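Local coordinates for 457aa long hypothetical protein (Pyrococcus horikoshii, PDB 2CSU), which is of unknown function but combines a Rossmann-type CoA-binding domain with two domains related to those of succinyl-CoA ligases, at residues E26-L31 with E48-K53; V188-L193 with K217-V222; T322-T327 with D366-M371; H389-I394 with K420-K425. All coordinates share one frame; numbering follows the deposited sequence.

Contact 1. Residues E26-L31 with E48-K53; sequences EVFKNL and EVQGVK
Segment 26-31, in helix 23-31, faces a small beta hairpin, strands 48-49 and 52-53 joined by a type I' turn from Val49 to Val52, and the two backbones come nearest at Lys29 and Gln50, with CA atoms 7.6 Å apart. Both elements belong to the Rossmann-like CoA-binding domain, where the helix also packs on strands 10-14 and 38-42 of the parallel sheet. Phe28 carries the contact. Its CG stands anti to the backbone N (chi1 -169°), which sends the ring out from the helix to the hairpin. Val52 lies near the plane of the ring at its far edge, CB 3.8 Å from Phe28 CZ, while Val49 adds its CG1 at 4.0 Å from Phe28 CD2. Along the ring edge, in the direction opposite to the phenylalanine, runs the extended chain of Gln50, whose amide plane stands 84° from the ring and whose CD meets the ring edge in plane, 4.0 Å from Phe28 CD2. That amide is tied down from outside the two segments, because Gln50 NE2 donates to the carbonyl oxygens of Ser17 and Tyr25. On the hairpin itself Glu48 braces the turn, its OE2 accepting from Gly51 N at 2.7 Å. The other end of the Gln50 amide rests on the helix without a hydrogen bond across the contact: OE1 sits 3.3 Å from Lys29 CA.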
loop_
_atom_site.group_PDB
_atom_site.type_symbol
_atom_site.label_atom_id
_atom_site.label_comp_id
_atom_site.label_asym_id
_atom_site.label_seq_id
_atom_site.Cartn_x
_atom_site.Cartn_y
_atom_site.Cartn_z
ATOM N N GLU A 26 -20.566 20.811 5.933
ATOM C CA GLU A 26 -19.350 20.114 6.341
ATOM C C GLU A 26 -18.225 21.069 6.728
ATOM O O GLU A 26 -17.427 20.783 7.622
ATOM C CB GLU A 26 -18.848 19.208 5.211
ATOM C CG GLU A 26 -19.752 18.052 4.815
ATOM C CD GLU A 26 -20.052 17.102 5.964
ATOM O OE1 GLU A 26 -19.160 16.887 6.822
ATOM O OE2 GLU A 26 -21.180 16.554 5.993
ATOM N N VAL A 27 -18.141 22.198 6.038
ATOM C CA VAL A 27 -17.093 23.152 6.327
ATOM C C VAL A 27 -17.268 23.736 7.730
ATOM O O VAL A 27 -16.311 23.801 8.513
ATOM C CB VAL A 27 -17.087 24.302 5.293
ATOM C CG1 VAL A 27 -16.079 25.346 5.695
ATOM C CG2 VAL A 27 -16.783 23.760 3.897
ATOM N N PHE A 28 -18.485 24.174 8.049
ATOM C CA PHE A 28 -18.654 24.728 9.383
ATOM C C PHE A 28 -18.498 23.643 10.449
ATOM O O PHE A 28 -17.961 23.854 11.530
ATOM C CB PHE A 28 -20.052 25.347 9.462
ATOM C CG PHE A 28 -20.180 26.160 10.716
ATOM C CD1 PHE A 28 -19.393 27.292 10.883
ATOM C CD2 PHE A 28 -21.090 25.788 11.691
ATOM C CE1 PHE A 28 -19.524 28.058 12.034
ATOM C CE2 PHE A 28 -21.216 26.562 12.841
ATOM C CZ PHE A 28 -20.437 27.698 13.017
ATOM N N LYS A 29 -19.030 22.451 10.120
ATOM C CA LYS A 29 -18.899 21.325 11.034
ATOM C C LYS A 29 -17.433 21.064 11.378
ATOM O O LYS A 29 -17.050 20.876 12.526
ATOM C CB LYS A 29 -19.496 20.093 10.355
ATOM C CG LYS A 29 -18.871 18.793 10.868
ATOM C CD LYS A 29 -19.901 17.674 11.023
ATOM C CE LYS A 29 -19.793 16.619 9.915
ATOM N NZ LYS A 29 -21.091 16.458 9.259
ATOM N N ASN A 30 -16.607 21.016 10.321
ATOM C CA ASN A 30 -15.187 20.777 10.536
ATOM C C ASN A 30 -14.540 21.920 11.319
ATOM O O ASN A 30 -13.619 21.724 12.100
ATOM C CB ASN A 30 -14.515 20.631 9.171
ATOM C CG ASN A 30 -14.899 19.307 8.564
ATOM O OD1 ASN A 30 -14.934 18.275 9.228
ATOM N ND2 ASN A 30 -15.182 19.346 7.253
ATOM N N LEU A 31 -14.963 23.161 11.102
ATOM C CA LEU A 31 -14.332 24.279 11.789
ATOM C C LEU A 31 -14.761 24.425 13.246
ATOM O O LEU A 31 -14.256 25.299 13.957
ATOM C CB LEU A 31 -14.593 25.589 11.028
ATOM C CG LEU A 31 -13.845 25.641 9.687
ATOM C CD1 LEU A 31 -14.152 26.932 8.944
ATOM C CD2 LEU A 31 -12.348 25.516 9.953
ATOM N N GLU A 48 -29.249 30.772 13.237
ATOM C CA GLU A 48 -28.230 29.942 13.845
ATOM C C GLU A 48 -27.908 28.785 12.920
ATOM O O GLU A 48 -28.742 28.352 12.125
ATOM C CB GLU A 48 -28.736 29.456 15.207
ATOM C CG GLU A 48 -28.279 28.094 15.664
ATOM C CD GLU A 48 -29.137 26.969 15.120
ATOM O OE1 GLU A 48 -30.384 27.077 15.099
ATOM O OE2 GLU A 48 -28.547 25.962 14.712
ATOM N N VAL A 49 -26.681 28.300 13.018
ATOM C CA VAL A 49 -26.245 27.193 12.198
ATOM C C VAL A 49 -25.523 26.214 13.084
ATOM O O VAL A 49 -24.545 26.563 13.748
ATOM C CB VAL A 49 -25.301 27.661 11.058
ATOM C CG1 VAL A 49 -24.741 26.457 10.317
ATOM C CG2 VAL A 49 -26.069 28.538 10.089
ATOM N N GLN A 50 -26.017 24.983 13.096
ATOM C CA GLN A 50 -25.419 23.947 13.910
ATOM C C GLN A 50 -25.247 24.409 15.357
ATOM O O GLN A 50 -24.251 24.106 16.014
ATOM C CB GLN A 50 -24.081 23.518 13.280
ATOM C CG GLN A 50 -24.297 22.658 12.031
ATOM C CD GLN A 50 -23.020 22.366 11.260
ATOM O OE1 GLN A 50 -22.068 21.801 11.803
ATOM N NE2 GLN A 50 -23.000 22.738 9.980
ATOM N N GLY A 51 -26.234 25.162 15.835
ATOM C CA GLY A 51 -26.223 25.641 17.208
ATOM C C GLY A 51 -25.467 26.923 17.472
ATOM O O GLY A 51 -25.445 27.396 18.610
ATOM N N VAL A 52 -24.846 27.483 16.436
ATOM C CA VAL A 52 -24.087 28.714 16.588
ATOM C C VAL A 52 -24.774 29.914 15.933
ATOM O O VAL A 52 -25.306 29.831 14.817
ATOM C CB VAL A 52 -22.653 28.572 16.005
ATOM C CG1 VAL A 52 -21.882 29.874 16.184
ATOM C CG2 VAL A 52 -21.911 27.436 16.713
ATOM N N LYS A 53 -24.762 31.026 16.658
ATOM C CA LYS A 53 -25.340 32.297 16.192
ATOM C C LYS A 53 -24.769 32.614 14.832
ATOM O O LYS A 53 -23.562 32.696 14.641
ATOM C CB LYS A 53 -25.030 33.487 17.158
ATOM C CG LYS A 53 -25.914 34.757 16.937
ATOM C CD LYS A 53 -25.198 36.138 17.089
ATOM C CE LYS A 53 -26.153 37.370 16.946
ATOM N NZ LYS A 53 -26.139 38.190 18.179
#

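Contact 2. Residues V188-L193 with K217-V222; sequences VDFAEL and KKFMEV
The first turn of helix 190-197 lies close against helix 216-229, with Ala191 CA only 5.0 Å from Phe219 CA. Both helices belong to the flavodoxin-like domain related to succinyl-CoA ligases, and strand 205-210 runs between them in the chain, giving a helix-strand-helix unit of an alpha/beta fold. The small Ala191 lets the backbones approach. Its CB lies alongside the straight aliphatic chain of Lys218, 3.8 Å from Lys218 CE, and Val222 closes in from one turn further along, with CG1 3.6 Å from Ala191 O. Lys218 is extended through all four torsions, which carries its ammonium past Ala191 to a salt bridge with Glu192, NZ to OE2 2.8 Å. Glu192 starts out pointing away from helix 216-229 and bends at chi2 (145°), bringing its carboxylate back to the lysine; its other oxygen, OE1, forms a salt bridge with Arg123, so the group is held between two positive charges. Asp189 caps the helix, OD1 accepting from Glu192 N at 2.9 Å in a straight bond (179°). Its OD2 stays 4.3 Å from Lys218 NZ, too far for a salt bridge but close enough that the charges probably attract. On the side facing the sheet the two phenylalanines pack on Leu208 and Ile210. Their planes are 84° apart in a pairing that is neither a stack nor edge-to-face, and Phe219 presents its edge to the base of its partner, CE1 reaching to 3.4 Å from Phe190 CB.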
loop_
_atom_site.group_PDB
_atom_site.type_symbol
_atom_site.label_atom_id
_atom_site.label_comp_id
_atom_site.label_asym_id
_atom_site.label_seq_id
_atom_site.Cartn_x
_atom_site.Cartn_y
_atom_site.Cartn_z
ATOM N N VAL A 188 -3.404 32.781 -5.431
ATOM C CA VAL A 188 -2.286 32.132 -4.760
ATOM C C VAL A 188 -1.902 30.834 -5.475
ATOM O O VAL A 188 -2.736 29.998 -5.789
ATOM C CB VAL A 188 -2.714 31.832 -3.323
ATOM C CG1 VAL A 188 -1.590 31.102 -2.588
ATOM C CG2 VAL A 188 -3.042 33.123 -2.590
ATOM N N ASP A 189 -0.594 30.697 -5.771
ATOM C CA ASP A 189 -0.152 29.499 -6.485
ATOM C C ASP A 189 0.937 28.738 -5.726
ATOM O O ASP A 189 1.259 29.033 -4.583
ATOM C CB ASP A 189 0.355 29.911 -7.869
ATOM C CG ASP A 189 1.457 30.955 -7.729
ATOM O OD1 ASP A 189 2.106 30.970 -6.684
ATOM O OD2 ASP A 189 1.658 31.729 -8.660
ATOM N N PHE A 190 1.473 27.730 -6.413
ATOM C CA PHE A 190 2.533 26.898 -5.856
ATOM C C PHE A 190 3.688 27.762 -5.351
ATOM O O PHE A 190 4.128 27.626 -4.199
ATOM C CB PHE A 190 3.098 25.940 -6.913
ATOM C CG PHE A 190 2.171 24.828 -7.297
ATOM C CD1 PHE A 190 1.725 23.918 -6.345
ATOM C CD2 PHE A 190 1.765 24.673 -8.621
ATOM C CE1 PHE A 190 0.884 22.865 -6.704
ATOM C CE2 PHE A 190 0.929 23.632 -8.992
ATOM C CZ PHE A 190 0.484 22.723 -8.031
ATOM N N ALA A 191 4.175 28.646 -6.221
ATOM C CA ALA A 191 5.308 29.512 -5.893
ATOM C C ALA A 191 5.115 30.320 -4.615
ATOM O O ALA A 191 5.976 30.328 -3.739
ATOM C CB ALA A 191 5.585 30.455 -7.045
ATOM N N GLU A 192 3.994 31.024 -4.525
ATOM C CA GLU A 192 3.726 31.832 -3.357
ATOM C C GLU A 192 3.613 30.945 -2.128
ATOM O O GLU A 192 4.039 31.330 -1.043
ATOM C CB GLU A 192 2.450 32.647 -3.557
ATOM C CG GLU A 192 2.676 33.948 -4.341
ATOM C CD GLU A 192 1.505 34.304 -5.246
ATOM O OE1 GLU A 192 0.356 34.336 -4.756
ATOM O OE2 GLU A 192 1.733 34.553 -6.453
ATOM N N LEU A 193 3.048 29.757 -2.302
ATOM C CA LEU A 193 2.904 28.843 -1.186
ATOM C C LEU A 193 4.265 28.299 -0.752
ATOM O O LEU A 193 4.536 28.198 0.439
ATOM C CB LEU A 193 1.960 27.712 -1.548
ATOM C CG LEU A 193 0.479 28.099 -1.522
ATOM C CD1 LEU A 193 -0.344 26.903 -1.969
ATOM C CD2 LEU A 193 0.061 28.543 -0.111
ATOM N N LYS A 217 8.622 29.961 -14.819
ATOM C CA LYS A 217 9.835 30.704 -14.494
ATOM C C LYS A 217 9.915 31.026 -13.004
ATOM O O LYS A 217 10.934 30.775 -12.362
ATOM C CB LYS A 217 9.875 32.004 -15.302
ATOM C CG LYS A 217 11.014 32.956 -14.948
ATOM C CD LYS A 217 12.385 32.394 -15.319
ATOM C CE LYS A 217 13.510 33.148 -14.635
ATOM N NZ LYS A 217 13.784 32.563 -13.296
ATOM N N LYS A 218 8.839 31.602 -12.468
ATOM C CA LYS A 218 8.778 31.972 -11.055
ATOM C C LYS A 218 8.860 30.725 -10.166
ATOM O O LYS A 218 9.543 30.716 -9.139
ATOM C CB LYS A 218 7.476 32.726 -10.777
ATOM C CG LYS A 218 7.301 33.163 -9.336
ATOM C CD LYS A 218 5.928 33.796 -9.115
ATOM C CE LYS A 218 5.735 34.250 -7.663
ATOM N NZ LYS A 218 4.366 34.795 -7.432
ATOM N N PHE A 219 8.166 29.673 -10.585
ATOM C CA PHE A 219 8.142 28.412 -9.858
ATOM C C PHE A 219 9.549 27.844 -9.679
ATOM O O PHE A 219 9.984 27.547 -8.558
ATOM C CB PHE A 219 7.270 27.402 -10.616
ATOM C CG PHE A 219 7.106 26.082 -9.909
ATOM C CD1 PHE A 219 5.910 25.768 -9.261
ATOM C CD2 PHE A 219 8.144 25.145 -9.898
ATOM C CE1 PHE A 219 5.749 24.535 -8.612
ATOM C CE2 PHE A 219 7.992 23.904 -9.246
ATOM C CZ PHE A 219 6.788 23.605 -8.604
HETATM N N MSE A 220 10.268 27.697 -10.787
HETATM C CA MSE A 220 11.612 27.141 -10.731
HETATM C C MSE A 220 12.592 27.952 -9.882
HETATM O O MSE A 220 13.369 27.380 -9.116
HETATM C CB MSE A 220 12.167 26.955 -12.147
HETATM C CG MSE A 220 11.614 25.724 -12.871
HETATM SE SE MSE A 220 10.959 24.452 -11.745
HETATM C CE MSE A 220 9.937 23.548 -12.826
ATOM N N GLU A 221 12.552 29.274 -9.997
ATOM C CA GLU A 221 13.466 30.100 -9.225
ATOM C C GLU A 221 13.116 30.092 -7.740
ATOM O O GLU A 221 13.996 30.184 -6.894
ATOM C CB GLU A 221 13.488 31.533 -9.764
ATOM C CG GLU A 221 14.594 32.391 -9.152
ATOM C CD GLU A 221 15.988 31.765 -9.293
ATOM O OE1 GLU A 221 16.446 31.543 -10.441
ATOM O OE2 GLU A 221 16.628 31.497 -8.246
ATOM N N VAL A 222 11.829 29.985 -7.423
ATOM C CA VAL A 222 11.409 29.920 -6.025
ATOM C C VAL A 222 11.838 28.548 -5.488
ATOM O O VAL A 222 12.384 28.435 -4.399
ATOM C CB VAL A 222 9.870 30.084 -5.888
ATOM C CG1 VAL A 222 9.384 29.439 -4.605
ATOM C CG2 VAL A 222 9.501 31.575 -5.886
#

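Contact 3. Residues T322-T327 with D366-M371; sequences TLEEKT and DPNVDM
One carboxylate oxygen, OD2 of the buried Asp366, takes two hydrogen bonds from the opposite segment around the start of helix 325-334. Glu324 N, at the N-cap position, donates to its syn lone pair over 2.8 Å in a nearly straight bond (168°). Thr327 OG1, in the first turn of the helix, donates from the anti side at 3.0 Å, tilted 22° out of the carboxylate plane. The aspartate thus grips the helix start from another part of the chain, and the two donors, together with the positive end of the helix dipole, would probably favour its charged form, although the carboxylate of Glu324 lies nearby. Its other oxygen serves its own loop: OD1 accepts from Asn368 N at 3.0 Å, an Asx turn set within the type I turn from Asp366 to Val369. With CG placed anti to the backbone N (chi1 -164°), Asp366 reaches across to the helix while leaving OD1 to that turn. Around this core, Glu324 crosses Pro367 at about a right angle, OE1 lying 3.5 Å from Pro367 CD, while its OE2 forms a salt bridge with Lys326 NZ. Asn368 ND2 adds a weak, bent bond to Thr322 O, 3.0 Å long. The apolar part is Leu323 CD2 against Val369 CG2 at 3.9 Å. In this Ligase-CoA domain the contact joins the entrance of helix 325-334 to the link from helix 353-365 into strand 371-377; Leu323 and Thr327 also rest on Leu363 and Leu362 of helix 353-365, and Val369 touches Ala297 of strand 295-300.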
loop_
_atom_site.group_PDB
_atom_site.type_symbol
_atom_site.label_atom_id
_atom_site.label_comp_id
_atom_site.label_asym_id
_atom_site.label_seq_id
_atom_site.Cartn_x
_atom_site.Cartn_y
_atom_site.Cartn_z
ATOM N N THR A 322 30.587 -0.605 3.829
ATOM C CA THR A 322 31.488 -1.705 4.158
ATOM C C THR A 322 31.786 -1.502 5.631
ATOM O O THR A 322 32.314 -0.459 6.017
ATOM C CB THR A 322 32.816 -1.647 3.367
ATOM O OG1 THR A 322 32.547 -1.699 1.961
ATOM C CG2 THR A 322 33.703 -2.830 3.747
ATOM N N LEU A 323 31.426 -2.486 6.449
ATOM C CA LEU A 323 31.624 -2.398 7.890
ATOM C C LEU A 323 33.066 -2.636 8.328
ATOM O O LEU A 323 33.868 -3.178 7.569
ATOM C CB LEU A 323 30.711 -3.407 8.591
ATOM C CG LEU A 323 29.234 -3.393 8.174
ATOM C CD1 LEU A 323 28.462 -4.405 8.999
ATOM C CD2 LEU A 323 28.658 -1.989 8.348
ATOM N N GLU A 324 33.393 -2.218 9.550
ATOM C CA GLU A 324 34.735 -2.432 10.092
ATOM C C GLU A 324 34.781 -3.831 10.693
ATOM O O GLU A 324 33.748 -4.357 11.115
ATOM C CB GLU A 324 35.071 -1.388 11.164
ATOM C CG GLU A 324 35.405 -0.017 10.592
ATOM C CD GLU A 324 36.177 0.867 11.558
ATOM O OE1 GLU A 324 35.710 1.050 12.701
ATOM O OE2 GLU A 324 37.245 1.386 11.167
ATOM N N GLU A 325 35.962 -4.444 10.721
ATOM C CA GLU A 325 36.048 -5.770 11.322
ATOM C C GLU A 325 35.590 -5.759 12.782
ATOM O O GLU A 325 34.906 -6.654 13.259
ATOM C CB GLU A 325 37.500 -6.240 11.234
ATOM C CG GLU A 325 37.657 -7.497 10.376
ATOM C CD GLU A 325 37.009 -8.666 11.079
ATOM O OE1 GLU A 325 35.797 -8.797 11.003
ATOM O OE2 GLU A 325 37.730 -9.443 11.705
ATOM N N LYS A 326 36.032 -4.716 13.509
ATOM C CA LYS A 326 35.655 -4.605 14.914
ATOM C C LYS A 326 34.144 -4.751 15.103
ATOM O O LYS A 326 33.658 -5.438 15.993
ATOM C CB LYS A 326 36.112 -3.238 15.423
ATOM C CG LYS A 326 37.628 -3.057 15.325
ATOM C CD LYS A 326 38.034 -1.583 15.257
ATOM C CE LYS A 326 39.131 -1.324 14.218
ATOM N NZ LYS A 326 38.834 -0.095 13.487
ATOM N N THR A 327 33.393 -4.035 14.247
ATOM C CA THR A 327 31.940 -4.104 14.335
ATOM C C THR A 327 31.417 -5.477 13.908
ATOM O O THR A 327 30.588 -6.088 14.569
ATOM C CB THR A 327 31.354 -3.018 13.432
ATOM O OG1 THR A 327 31.824 -1.742 13.872
ATOM C CG2 THR A 327 29.826 -3.036 13.513
ATOM N N ASP A 366 29.495 2.537 13.486
ATOM C CA ASP A 366 30.491 2.254 12.466
ATOM C C ASP A 366 30.662 3.525 11.648
ATOM O O ASP A 366 29.694 4.091 11.141
ATOM C CB ASP A 366 30.040 1.098 11.574
ATOM C CG ASP A 366 31.175 0.520 10.750
ATOM O OD1 ASP A 366 31.576 1.154 9.755
ATOM O OD2 ASP A 366 31.673 -0.573 11.102
ATOM N N PRO A 367 31.907 3.997 11.519
ATOM C CA PRO A 367 32.219 5.214 10.765
ATOM C C PRO A 367 31.889 5.165 9.278
ATOM O O PRO A 367 31.901 6.197 8.614
ATOM C CB PRO A 367 33.715 5.390 11.012
ATOM C CG PRO A 367 34.192 3.957 11.109
ATOM C CD PRO A 367 33.138 3.350 12.007
ATOM N N ASN A 368 31.597 3.983 8.747
ATOM C CA ASN A 368 31.287 3.870 7.323
ATOM C C ASN A 368 29.800 3.840 7.011
ATOM O O ASN A 368 29.409 3.760 5.848
ATOM C CB ASN A 368 31.952 2.627 6.725
ATOM C CG ASN A 368 33.461 2.745 6.675
ATOM O OD1 ASN A 368 34.003 3.778 6.294
ATOM N ND2 ASN A 368 34.151 1.674 7.054
ATOM N N VAL A 369 28.975 3.890 8.049
ATOM C CA VAL A 369 27.529 3.876 7.871
ATOM C C VAL A 369 27.008 5.309 7.895
ATOM O O VAL A 369 27.262 6.057 8.842
ATOM C CB VAL A 369 26.835 3.061 8.988
ATOM C CG1 VAL A 369 25.321 3.107 8.811
ATOM C CG2 VAL A 369 27.322 1.611 8.947
ATOM N N ASP A 370 26.292 5.694 6.844
ATOM C CA ASP A 370 25.730 7.038 6.751
ATOM C C ASP A 370 24.238 7.009 7.064
ATOM O O ASP A 370 23.657 8.012 7.478
ATOM C CB ASP A 370 25.945 7.593 5.347
ATOM C CG ASP A 370 27.411 7.765 5.017
ATOM O OD1 ASP A 370 27.781 7.619 3.831
ATOM O OD2 ASP A 370 28.183 8.052 5.960
HETATM N N MSE A 371 23.634 5.846 6.862
HETATM C CA MSE A 371 22.213 5.677 7.096
HETATM C C MSE A 371 21.923 4.246 7.548
HETATM O O MSE A 371 22.586 3.313 7.120
HETATM C CB MSE A 371 21.453 6.000 5.804
HETATM C CG MSE A 371 19.956 6.211 5.976
HETATM SE SE MSE A 371 19.239 7.019 4.529
HETATM C CE MSE A 371 18.773 5.720 3.711
#

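Contact 4. Residues H389-I394 with K420-K425; sequences HAEGII and KELLEK
Apolar contacts between Ala390, Ile394, Leu422 and Leu423 make up most of this meeting of two nearly parallel helices; the axes of the two short segments pass 9.4 Å apart at an angle of 13°. Leu423 sets its branched end against Ala390 and Ile394, one turn apart on the facing helix. Its CD2 touches Ala390 CB at 3.8 Å and Ile394 CG1 at 4.0 Å, with Ile393 CB a looser neighbour. CG anti to the carbonyl carbon (chi1 -66°) swings the methyls across, although the CB bond itself runs along the flank. Ile394 replies with its outermost carbon: fully extended at chi2 (180°), it puts CD1 3.7 Å from Leu422 CG and 3.5 Å from Leu422 O, so a methyl abuts the backbone of the second helix as well as its side chain. The same carbonyl receives a hydrogen bond from Asn426 ND2, just after the segment. Glu391 contributes through its aliphatic part, crossing Leu422 at about a right angle with CG 3.7 Å from Leu422 CD2. Polar bonds across the interface are absent, and the carboxylate of Glu391 instead bonds through OE1 to Thr387 OG1, on its own side. Within this Ligase-CoA domain helix 388-400 precedes and helix 417-424 follows strand 406-411, in successive beta-alpha-beta connections of a largely parallel sheet, and both pack on the same side of that strand. Ala390 and Leu423 both rest on its Phe410, Leu423 also on Ala408, while Ile393 reaches Ala374 of the adjoining strand 371-377.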
loop_
_atom_site.group_PDB
_atom_site.type_symbol
_atom_site.label_atom_id
_atom_site.label_comp_id
_atom_site.label_asym_id
_atom_site.label_seq_id
_atom_site.Cartn_x
_atom_site.Cartn_y
_atom_site.Cartn_z
ATOM N N HIS A 389 11.309 -5.226 19.227
ATOM C CA HIS A 389 12.306 -4.939 18.208
ATOM C C HIS A 389 12.328 -3.442 17.934
ATOM O O HIS A 389 13.390 -2.835 17.860
ATOM C CB HIS A 389 11.989 -5.766 16.967
ATOM C CG HIS A 389 11.580 -7.167 17.299
ATOM N ND1 HIS A 389 10.294 -7.495 17.667
ATOM C CD2 HIS A 389 12.308 -8.303 17.423
ATOM C CE1 HIS A 389 10.247 -8.772 18.005
ATOM N NE2 HIS A 389 11.458 -9.284 17.868
ATOM N N ALA A 390 11.155 -2.837 17.802
ATOM C CA ALA A 390 11.092 -1.394 17.594
ATOM C C ALA A 390 11.726 -0.700 18.806
ATOM O O ALA A 390 12.590 0.159 18.661
ATOM C CB ALA A 390 9.666 -0.957 17.437
ATOM N N GLU A 391 11.299 -1.078 20.007
ATOM C CA GLU A 391 11.857 -0.478 21.217
ATOM C C GLU A 391 13.366 -0.556 21.120
ATOM O O GLU A 391 14.063 0.427 21.358
ATOM C CB GLU A 391 11.367 -1.225 22.460
ATOM C CG GLU A 391 9.882 -1.028 22.731
ATOM C CD GLU A 391 9.311 -2.087 23.647
ATOM O OE1 GLU A 391 8.067 -2.173 23.739
ATOM O OE2 GLU A 391 10.102 -2.831 24.269
ATOM N N GLY A 392 13.868 -1.730 20.750
ATOM C CA GLY A 392 15.304 -1.897 20.605
ATOM C C GLY A 392 15.921 -0.916 19.617
ATOM O O GLY A 392 17.052 -0.476 19.809
ATOM N N ILE A 393 15.192 -0.569 18.561
ATOM C CA ILE A 393 15.700 0.379 17.561
ATOM C C ILE A 393 15.778 1.761 18.199
ATOM O O ILE A 393 16.796 2.465 18.135
ATOM C CB ILE A 393 14.738 0.521 16.344
ATOM C CG1 ILE A 393 14.614 -0.800 15.582
ATOM C CG2 ILE A 393 15.224 1.654 15.435
ATOM C CD1 ILE A 393 15.875 -1.269 15.003
ATOM N N ILE A 394 14.648 2.138 18.777
ATOM C CA ILE A 394 14.466 3.414 19.435
ATOM C C ILE A 394 15.510 3.639 20.521
ATOM O O ILE A 394 16.183 4.670 20.553
ATOM C CB ILE A 394 13.044 3.479 20.029
ATOM C CG1 ILE A 394 12.027 3.506 18.880
ATOM C CG2 ILE A 394 12.912 4.666 20.967
ATOM C CD1 ILE A 394 10.584 3.572 19.310
ATOM N N LYS A 420 4.911 0.134 14.488
ATOM C CA LYS A 420 5.001 1.319 13.636
ATOM C C LYS A 420 4.600 2.568 14.416
ATOM O O LYS A 420 5.337 3.556 14.448
ATOM C CB LYS A 420 4.094 1.194 12.402
ATOM C CG LYS A 420 4.227 2.395 11.465
ATOM C CD LYS A 420 3.324 2.324 10.254
ATOM C CE LYS A 420 3.329 3.655 9.508
ATOM N NZ LYS A 420 2.990 3.516 8.058
ATOM N N GLU A 421 3.426 2.516 15.038
ATOM C CA GLU A 421 2.924 3.646 15.814
ATOM C C GLU A 421 4.001 4.134 16.769
ATOM O O GLU A 421 4.253 5.337 16.872
ATOM C CB GLU A 421 1.651 3.246 16.583
ATOM C CG GLU A 421 0.384 3.247 15.715
ATOM C CD GLU A 421 -0.860 2.692 16.416
ATOM O OE1 GLU A 421 -1.926 2.613 15.757
ATOM O OE2 GLU A 421 -0.782 2.339 17.613
ATOM N N LEU A 422 4.661 3.196 17.440
ATOM C CA LEU A 422 5.719 3.526 18.390
ATOM C C LEU A 422 6.945 4.143 17.724
ATOM O O LEU A 422 7.569 5.047 18.281
ATOM C CB LEU A 422 6.123 2.275 19.173
ATOM C CG LEU A 422 7.227 2.436 20.226
ATOM C CD1 LEU A 422 6.815 3.451 21.303
ATOM C CD2 LEU A 422 7.501 1.082 20.860
ATOM N N LEU A 423 7.314 3.640 16.548
ATOM C CA LEU A 423 8.460 4.198 15.829
ATOM C C LEU A 423 8.091 5.599 15.335
ATOM O O LEU A 423 8.836 6.562 15.545
ATOM C CB LEU A 423 8.833 3.310 14.637
ATOM C CG LEU A 423 9.357 1.916 14.989
ATOM C CD1 LEU A 423 9.194 0.971 13.814
ATOM C CD2 LEU A 423 10.813 2.024 15.411
ATOM N N GLU A 424 6.937 5.705 14.682
ATOM C CA GLU A 424 6.551 7.037 14.227
ATOM C C GLU A 424 6.456 8.033 15.386
ATOM O O GLU A 424 6.687 9.227 15.241
ATOM C CB GLU A 424 5.201 6.926 13.520
ATOM C CG GLU A 424 5.253 5.980 12.319
ATOM C CD GLU A 424 5.751 6.733 11.106
ATOM O OE1 GLU A 424 5.768 7.955 11.141
ATOM O OE2 GLU A 424 6.113 6.085 10.126
ATOM N N LYS A 425 6.066 7.509 16.563
ATOM C CA LYS A 425 5.926 8.376 17.728
ATOM C C LYS A 425 7.281 8.906 18.207
ATOM O O LYS A 425 7.378 9.784 19.057
ATOM C CB LYS A 425 5.259 7.572 18.846
ATOM C CG LYS A 425 5.323 8.286 20.198
ATOM C CD LYS A 425 5.202 7.313 21.374
ATOM C CE LYS A 425 3.852 7.422 22.093
ATOM N NZ LYS A 425 3.997 6.980 23.481
#

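From the N terminus, contact 1 closes a short loop in the CoA-binding domain, bringing the hairpin that follows strand 38-42 back onto helix 23-31. Contact 2 closes the next, joining the helices before and after strand 205-210 in the flavodoxin-like domain. Contacts 3 and 4 lie in the Ligase-CoA domain: contact 3 spans the longest interval, bringing the start of helix 325-334 to the loop between helix 353-365 and strand 371-377, and contact 4 pairs the helices around strand 406-411. All four follow in series, none nested or crossed. Centres of contacts 3 and 4 are about 23 Å apart, whereas those of contacts 1 and 3 are about 58 Å apart, on opposite sides of the chain's centre.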